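Local coordinates for fiber protein (Human adenovirus 14, PDB 3F0Y) that forms the trimeric knob of the adenovirus fiber, the part that probably attaches the virus to receptors on host cells, at residues 28-33 against 76-81; 95-100 against 105-110; 156-161 against 197-202. One frame throughout, in Å; residues are numbered along the deposited sequence. Where two conformers were deposited one is given.

Overall arrangement
The three contacts follow one another along the chain, each closing before the next opens, and all lie within the knob domain. Contact 1 brings the loop at 28-33 against strand 73-82, an outermost strand of the sheet that also holds 171-180, 151-160 and 137-145. Contact 3 joins strand 151-160 of that sheet to strand 199-204 of the other four-stranded sheet, with its centre about 14 Å from that of contact 1; both pack on Trp177. Contact 2 lies at the surface, its centre about 18 Å from the centre of contact 1 and about 20 Å from that of contact 3. Leu80 and Leu95 touch between contacts 1 and 2, so the surface loop rests directly on the sandwich.

Contact 1 (28-33 against 76-81); sequences CQMMDS and FTAELF
Met30 reaches from the loop at 28-33 to strand 76-81 and meets Phe76, Thr77 and Ala78 in turn. From its CB the chain leaves with CG anti to the backbone N (chi1 -165°), which carries CG to the Phe76 side chain, 3.5 Å from CD2 and 3.8 Å from CB of that residue. A bend at chi2 (73°) then lays the sulfur along the strand backbone, where Met30 SD lies 3.4 Å from Thr77 O. The same sulfur is 5.1 Å from the centroid of the Phe76 ring and 76° off its normal, a Met-aromatic contact made at the ring edge; it also lies 3.8 Å from Ala78 CB. A second bend, at chi3, leaves Met30 CE 4.1 Å from the same methyl. Strand 73-82 is an outermost strand of its antiparallel sheet: Phe76 and Ala78 pair with 171-180 through their backbones, while Thr77 N faces the loop. A water spans that side, accepting from Thr77 N at 2.9 Å and donating weakly to Met30 O at 3.3 Å. Phe65 and Trp177 also pack on Met30, and both their rings meet Phe76; the loop is held where Asp38 OD1 and OD2 accept from Met30 N and Met31 N.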
# COMPACT_ATOMS: atom_id res chain seq x y z
N CYS A 28 5.80 -23.44 -7.43
CA CYS A 28 5.86 -23.38 -5.98
C CYS A 28 5.23 -24.61 -5.34
O CYS A 28 4.16 -25.06 -5.76
CB CYS A 28 5.15 -22.11 -5.50
SG CYS A 28 5.14 -21.87 -3.72
N GLN A 29 5.91 -25.15 -4.33
CA GLN A 29 5.36 -26.22 -3.50
C GLN A 29 4.98 -25.63 -2.14
O GLN A 29 5.81 -25.55 -1.23
CB GLN A 29 6.36 -27.37 -3.34
CG GLN A 29 5.81 -28.56 -2.56
CD GLN A 29 6.76 -29.75 -2.54
OE1 GLN A 29 7.58 -29.92 -3.44
NE2 GLN A 29 6.64 -30.57 -1.50
N MET A 30 3.72 -25.21 -2.03
CA MET A 30 3.23 -24.54 -0.83
C MET A 30 2.96 -25.52 0.32
O MET A 30 3.41 -25.30 1.44
CB MET A 30 1.95 -23.77 -1.15
CG MET A 30 1.54 -22.77 -0.09
SD MET A 30 2.60 -21.32 -0.06
CE MET A 30 1.99 -20.44 -1.50
N MET A 31 2.22 -26.59 0.03
CA MET A 31 1.78 -27.52 1.07
C MET A 31 2.84 -28.56 1.41
O MET A 31 3.56 -29.03 0.53
CB MET A 31 0.49 -28.23 0.64
CG MET A 31 -0.64 -27.29 0.30
SD MET A 31 -2.17 -28.17 -0.08
CE MET A 31 -1.72 -29.04 -1.56
N ASP A 32 2.91 -28.92 2.69
CA ASP A 32 3.86 -29.94 3.15
C ASP A 32 3.47 -31.31 2.60
O ASP A 32 4.34 -32.11 2.24
CB ASP A 32 3.89 -29.97 4.69
CG ASP A 32 5.21 -30.50 5.24
OD1 ASP A 32 5.79 -31.43 4.64
OD2 ASP A 32 5.67 -29.98 6.28
N SER A 33 2.17 -31.57 2.52
CA SER A 33 1.66 -32.84 1.99
C SER A 33 1.97 -33.07 0.51
O SER A 33 1.97 -34.21 0.05
CB SER A 33 0.14 -32.93 2.21
OG SER A 33 -0.54 -31.94 1.46
N PHE A 76 -1.18 -21.55 5.18
CA PHE A 76 -0.09 -22.04 4.36
C PHE A 76 0.94 -20.93 4.18
O PHE A 76 0.59 -19.75 4.08
CB PHE A 76 -0.59 -22.57 3.01
CG PHE A 76 -1.44 -21.60 2.23
CD1 PHE A 76 -2.82 -21.61 2.36
CD2 PHE A 76 -0.85 -20.70 1.36
CE1 PHE A 76 -3.60 -20.73 1.63
CE2 PHE A 76 -1.63 -19.81 0.63
CZ PHE A 76 -3.01 -19.83 0.76
N THR A 77 2.21 -21.32 4.15
CA THR A 77 3.32 -20.38 4.16
C THR A 77 4.23 -20.58 2.96
O THR A 77 4.62 -21.71 2.65
CB THR A 77 4.14 -20.52 5.45
OG1 THR A 77 3.30 -20.28 6.58
CG2 THR A 77 5.31 -19.53 5.47
N ALA A 78 4.55 -19.48 2.29
CA ALA A 78 5.59 -19.47 1.27
C ALA A 78 6.87 -19.01 1.95
O ALA A 78 7.00 -17.85 2.34
CB ALA A 78 5.22 -18.52 0.14
N GLU A 79 7.81 -19.94 2.12
CA GLU A 79 9.10 -19.65 2.72
C GLU A 79 10.13 -19.44 1.62
O GLU A 79 10.38 -20.34 0.82
CB GLU A 79 9.56 -20.81 3.61
CG GLU A 79 8.71 -21.03 4.85
CD GLU A 79 9.30 -22.07 5.77
OE1 GLU A 79 9.65 -23.17 5.29
OE2 GLU A 79 9.44 -21.79 6.98
N LEU A 80 10.71 -18.25 1.58
CA LEU A 80 11.69 -17.90 0.56
C LEU A 80 13.04 -17.64 1.23
O LEU A 80 13.18 -16.70 2.01
CB LEU A 80 11.24 -16.66 -0.22
CG LEU A 80 9.81 -16.68 -0.76
CD1 LEU A 80 9.51 -15.38 -1.49
CD2 LEU A 80 9.57 -17.88 -1.66
N PHE A 81 14.01 -18.50 0.92
CA PHE A 81 15.35 -18.39 1.48
C PHE A 81 16.33 -17.98 0.39
O PHE A 81 16.27 -18.48 -0.74
CB PHE A 81 15.78 -19.73 2.09
CG PHE A 81 14.86 -20.20 3.19
CD1 PHE A 81 13.95 -21.22 2.97
CD2 PHE A 81 14.90 -19.59 4.44
CE1 PHE A 81 13.10 -21.64 3.98
CE2 PHE A 81 14.05 -20.01 5.45
CZ PHE A 81 13.15 -21.04 5.22
O HOH W 1 2.69 -24.19 4.49

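Contact 2 (95-100 against 105-110); sequences LKTPLN and QNMATG
Asn100, turned about chi1 to -149°, away from a staggered value, brings its amide against Ala108 and Gly110, and Met107 is extended through chi2, after which the bend at chi3 (-73°) turns CE toward Thr97. The Asn100 amide is used in two directions. In its own plane, ND2 donates to Gly110 O at 3.0 Å, with a nearly straight N-H...O angle of 175°, although the donor lies somewhat out of the carbonyl plane of Gly110. Over its face, Ala108 O sits almost directly above the amide carbon, 3.0 Å from Asn100 CG; the 3.2 Å from Asn100 ND2 to this oxygen has too poor an angle for a hydrogen bond. Ala108 CB lies 3.5 Å from Asn100 OD1. On the other flank, Met107 SD approaches Pro98 O to 3.4 Å, and its CE touches Thr97 CG2 at 3.8 Å. Segment 95-100 leads into the short hairpin 102-103/106-107 and segment 105-110 contains its second strand; a backbone bond between Ala108 and His101 continues the pairing. The one straight bond to Gly110 O, with OD1 bonded to a residue adjoining the segments, probably limits rotation of the Asn100 amide, while Met107 CE and Thr97 CG2 make the apolar part.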
# COMPACT_ATOMS: atom_id res chain seq x y z
N LEU A 95 9.20 -21.66 -3.26
CA LEU A 95 9.39 -21.31 -4.66
C LEU A 95 10.57 -22.10 -5.22
O LEU A 95 11.68 -22.03 -4.68
CB LEU A 95 9.63 -19.81 -4.81
CG LEU A 95 9.82 -19.24 -6.22
CD1 LEU A 95 8.59 -19.46 -7.08
CD2 LEU A 95 10.17 -17.76 -6.14
N LYS A 96 10.34 -22.83 -6.31
CA LYS A 96 11.34 -23.74 -6.87
C LYS A 96 12.00 -23.22 -8.14
O LYS A 96 12.90 -23.87 -8.68
CB LYS A 96 10.69 -25.11 -7.14
CG LYS A 96 10.07 -25.76 -5.91
CD LYS A 96 11.07 -25.89 -4.77
CE LYS A 96 10.53 -26.74 -3.64
NZ LYS A 96 11.55 -26.86 -2.56
N THR A 97 11.55 -22.07 -8.63
CA THR A 97 12.14 -21.41 -9.78
C THR A 97 12.77 -20.10 -9.33
O THR A 97 12.10 -19.29 -8.69
CB THR A 97 11.08 -21.12 -10.86
OG1 THR A 97 10.42 -22.33 -11.23
CG2 THR A 97 11.72 -20.49 -12.09
N PRO A 98 14.06 -19.87 -9.65
CA PRO A 98 14.70 -18.62 -9.26
C PRO A 98 13.99 -17.39 -9.82
O PRO A 98 13.35 -17.46 -10.88
CB PRO A 98 16.10 -18.73 -9.86
CG PRO A 98 16.32 -20.17 -10.08
CD PRO A 98 14.99 -20.75 -10.38
N LEU A 99 14.08 -16.27 -9.11
CA LEU A 99 13.58 -15.00 -9.60
C LEU A 99 14.58 -14.41 -10.59
O LEU A 99 15.78 -14.70 -10.51
CB LEU A 99 13.36 -14.02 -8.45
CG LEU A 99 12.43 -14.46 -7.32
CD1 LEU A 99 12.53 -13.49 -6.15
CD2 LEU A 99 10.99 -14.56 -7.81
N ASN A 100 14.09 -13.60 -11.51
CA ASN A 100 14.94 -12.82 -12.39
C ASN A 100 14.27 -11.50 -12.72
O ASN A 100 13.18 -11.20 -12.21
CB ASN A 100 15.26 -13.62 -13.67
CG ASN A 100 16.64 -13.28 -14.24
OD1 ASN A 100 16.92 -12.13 -14.56
ND2 ASN A 100 17.48 -14.30 -14.37
N GLN A 105 6.30 -9.73 -19.97
CA GLN A 105 5.48 -10.35 -18.93
C GLN A 105 6.17 -11.56 -18.29
O GLN A 105 5.57 -12.24 -17.45
CB GLN A 105 4.13 -10.78 -19.51
CG GLN A 105 3.32 -9.63 -20.10
CD GLN A 105 2.92 -8.60 -19.06
OE1 GLN A 105 3.26 -7.43 -19.17
NE2 GLN A 105 2.20 -9.05 -18.04
N ASN A 106 7.41 -11.81 -18.68
CA ASN A 106 8.15 -12.98 -18.25
C ASN A 106 9.42 -12.60 -17.50
O ASN A 106 9.75 -11.41 -17.39
CB ASN A 106 8.53 -13.83 -19.47
CG ASN A 106 7.34 -14.15 -20.34
OD1 ASN A 106 6.26 -14.48 -19.84
ND2 ASN A 106 7.53 -14.06 -21.65
N MET A 107 10.11 -13.60 -16.98
CA MET A 107 11.41 -13.39 -16.36
C MET A 107 12.49 -13.27 -17.43
O MET A 107 12.40 -13.91 -18.48
CB MET A 107 11.76 -14.56 -15.44
CG MET A 107 10.83 -14.74 -14.26
SD MET A 107 11.36 -16.10 -13.22
CE MET A 107 10.92 -17.50 -14.25
N ALA A 108 13.51 -12.47 -17.14
CA ALA A 108 14.72 -12.45 -17.96
C ALA A 108 15.51 -13.73 -17.70
O ALA A 108 15.27 -14.41 -16.70
CB ALA A 108 15.56 -11.22 -17.64
N THR A 109 16.44 -14.05 -18.59
CA THR A 109 17.22 -15.29 -18.50
C THR A 109 18.69 -15.08 -18.14
O THR A 109 19.39 -16.05 -17.82
CB THR A 109 17.14 -16.07 -19.82
OG1 THR A 109 17.45 -15.20 -20.91
CG2 THR A 109 15.75 -16.65 -20.02
N GLY A 110 19.17 -13.84 -18.19
CA GLY A 110 20.57 -13.54 -17.92
C GLY A 110 20.91 -13.46 -16.44
O GLY A 110 20.17 -13.95 -15.59

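Contact 3 (156-161 against 197-202); sequences ISVMLN and SPFTFY
The core of the knob's antiparallel β-sandwich is crossed here, strand 156-160 of one sheet facing strand 199-202 of the other. The short segments approach to 10.0 Å between axes with a signed crossing angle of -33°, a separation spanned by side chains with no hydrogen bond between the two segments. Ile156 and Phe199 lie alongside one another, pointing opposite ways. The closest point is tight, Ile156 CD1 lying 3.3 Å from Phe199 CB and 3.5 Å from Phe199 CG, while the other branch of the isoleucine, CG2, comes to 3.8 Å from Phe199 CD2. Ile156 CB stands over one face of the Phe199 ring, offset toward its rim. Val158 works between both aromatic rings. Its CG2 is at the edge of the Phe199 ring, 4.1 Å from CE2, and at the same time over the centre of the Phe201 face, 4.1 Å from that centroid and only 9° off the normal, a CH-pi contact. The second methyl, Val158 CG1, meets Phe201 CE1 at 3.8 Å. A chi1 of 63° at Phe201, with the ring flanked by both of its own backbone bonds, turns the ring face to Val158 CG2. Around the contact, Ile156 also packs on Ile175 and Trp177 of strand 171-180 and on Cys142 of strand 137-145, and Phe201 rests on Ala54 of strand 51-60. Past the core, Pro198 packs on Tyr137 and Thr200 on Tyr202 of a neighbouring subunit, so strand 199-204 borders the trimer interface.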
# COMPACT_ATOMS: atom_id res chain seq x y z
N ILE A 156 -2.77 -12.15 6.20
CA ILE A 156 -1.41 -12.39 5.76
C ILE A 156 -0.42 -11.92 6.82
O ILE A 156 -0.53 -10.80 7.32
CB ILE A 156 -1.09 -11.69 4.43
CG1 ILE A 156 -2.04 -12.19 3.34
CG2 ILE A 156 0.36 -11.96 4.02
CD1 ILE A 156 -1.75 -11.61 1.98
N SER A 157 0.52 -12.79 7.15
CA SER A 157 1.62 -12.46 8.04
C SER A 157 2.91 -12.67 7.27
O SER A 157 3.11 -13.73 6.67
CB SER A 157 1.59 -13.37 9.28
OG SER A 157 2.58 -12.99 10.21
N VAL A 158 3.76 -11.65 7.25
CA VAL A 158 5.08 -11.76 6.66
C VAL A 158 6.11 -11.63 7.77
O VAL A 158 6.01 -10.73 8.61
CB VAL A 158 5.32 -10.66 5.60
CG1 VAL A 158 6.74 -10.76 5.04
CG2 VAL A 158 4.29 -10.77 4.49
N MET A 159 7.08 -12.54 7.80
CA MET A 159 8.22 -12.41 8.69
C MET A 159 9.48 -12.32 7.84
O MET A 159 9.74 -13.19 7.01
CB MET A 159 8.33 -13.59 9.66
CG MET A 159 9.34 -13.36 10.77
SD MET A 159 9.42 -14.68 12.00
CE MET A 159 10.20 -15.98 11.04
N LEU A 160 10.24 -11.26 8.04
CA LEU A 160 11.49 -11.05 7.33
C LEU A 160 12.65 -11.51 8.19
O LEU A 160 12.73 -11.14 9.37
CB LEU A 160 11.65 -9.57 6.97
CG LEU A 160 10.51 -8.98 6.15
CD1 LEU A 160 10.74 -7.50 5.91
CD2 LEU A 160 10.34 -9.71 4.84
N ASN A 161 13.54 -12.30 7.61
CA ASN A 161 14.74 -12.80 8.30
C ASN A 161 14.39 -13.51 9.62
O ASN A 161 13.75 -14.55 9.59
CB ASN A 161 15.74 -11.65 8.47
CG ASN A 161 16.24 -11.10 7.14
OD1 ASN A 161 16.19 -11.79 6.12
ND2 ASN A 161 16.71 -9.86 7.15
N SER A 197 -5.96 -12.48 -3.83
CA SER A 197 -5.76 -11.17 -4.45
C SER A 197 -4.37 -10.67 -4.08
O SER A 197 -3.82 -11.07 -3.06
CB SER A 197 -6.84 -10.18 -4.01
OG SER A 197 -6.81 -9.97 -2.61
N PRO A 198 -3.78 -9.79 -4.92
CA PRO A 198 -2.42 -9.36 -4.64
C PRO A 198 -2.28 -8.67 -3.29
O PRO A 198 -3.13 -7.85 -2.93
CB PRO A 198 -2.13 -8.36 -5.77
CG PRO A 198 -3.12 -8.66 -6.83
CD PRO A 198 -4.33 -9.17 -6.13
N PHE A 199 -1.24 -9.04 -2.55
CA PHE A 199 -0.88 -8.33 -1.33
C PHE A 199 0.40 -7.56 -1.58
O PHE A 199 1.40 -8.14 -2.01
CB PHE A 199 -0.69 -9.30 -0.17
CG PHE A 199 -0.22 -8.64 1.10
CD1 PHE A 199 -0.95 -7.61 1.66
CD2 PHE A 199 0.95 -9.05 1.72
CE1 PHE A 199 -0.53 -6.99 2.83
CE2 PHE A 199 1.38 -8.44 2.89
CZ PHE A 199 0.64 -7.41 3.45
N THR A 200 0.36 -6.25 -1.33
CA THR A 200 1.54 -5.41 -1.45
C THR A 200 2.03 -5.01 -0.07
O THR A 200 1.27 -4.47 0.73
CB THR A 200 1.26 -4.15 -2.27
OG1 THR A 200 0.82 -4.52 -3.58
CG2 THR A 200 2.52 -3.30 -2.39
N PHE A 201 3.30 -5.30 0.21
CA PHE A 201 3.93 -4.83 1.43
C PHE A 201 5.29 -4.22 1.12
O PHE A 201 5.81 -4.38 0.01
CB PHE A 201 4.06 -5.95 2.48
CG PHE A 201 4.92 -7.11 2.05
CD1 PHE A 201 6.23 -7.23 2.50
CD2 PHE A 201 4.41 -8.10 1.22
CE1 PHE A 201 7.02 -8.30 2.12
CE2 PHE A 201 5.19 -9.18 0.83
CZ PHE A 201 6.50 -9.28 1.28
N TYR A 202 5.83 -3.52 2.11
CA TYR A 202 7.07 -2.77 1.94
C TYR A 202 8.07 -3.14 3.02
O TYR A 202 7.69 -3.45 4.15
CB TYR A 202 6.78 -1.27 1.97
CG TYR A 202 5.57 -0.89 1.15
CD1 TYR A 202 5.71 -0.35 -0.13
CD2 TYR A 202 4.28 -1.09 1.64
CE1 TYR A 202 4.59 -0.01 -0.88
CE2 TYR A 202 3.17 -0.76 0.89
CZ TYR A 202 3.33 -0.22 -0.36
OH TYR A 202 2.22 0.11 -1.10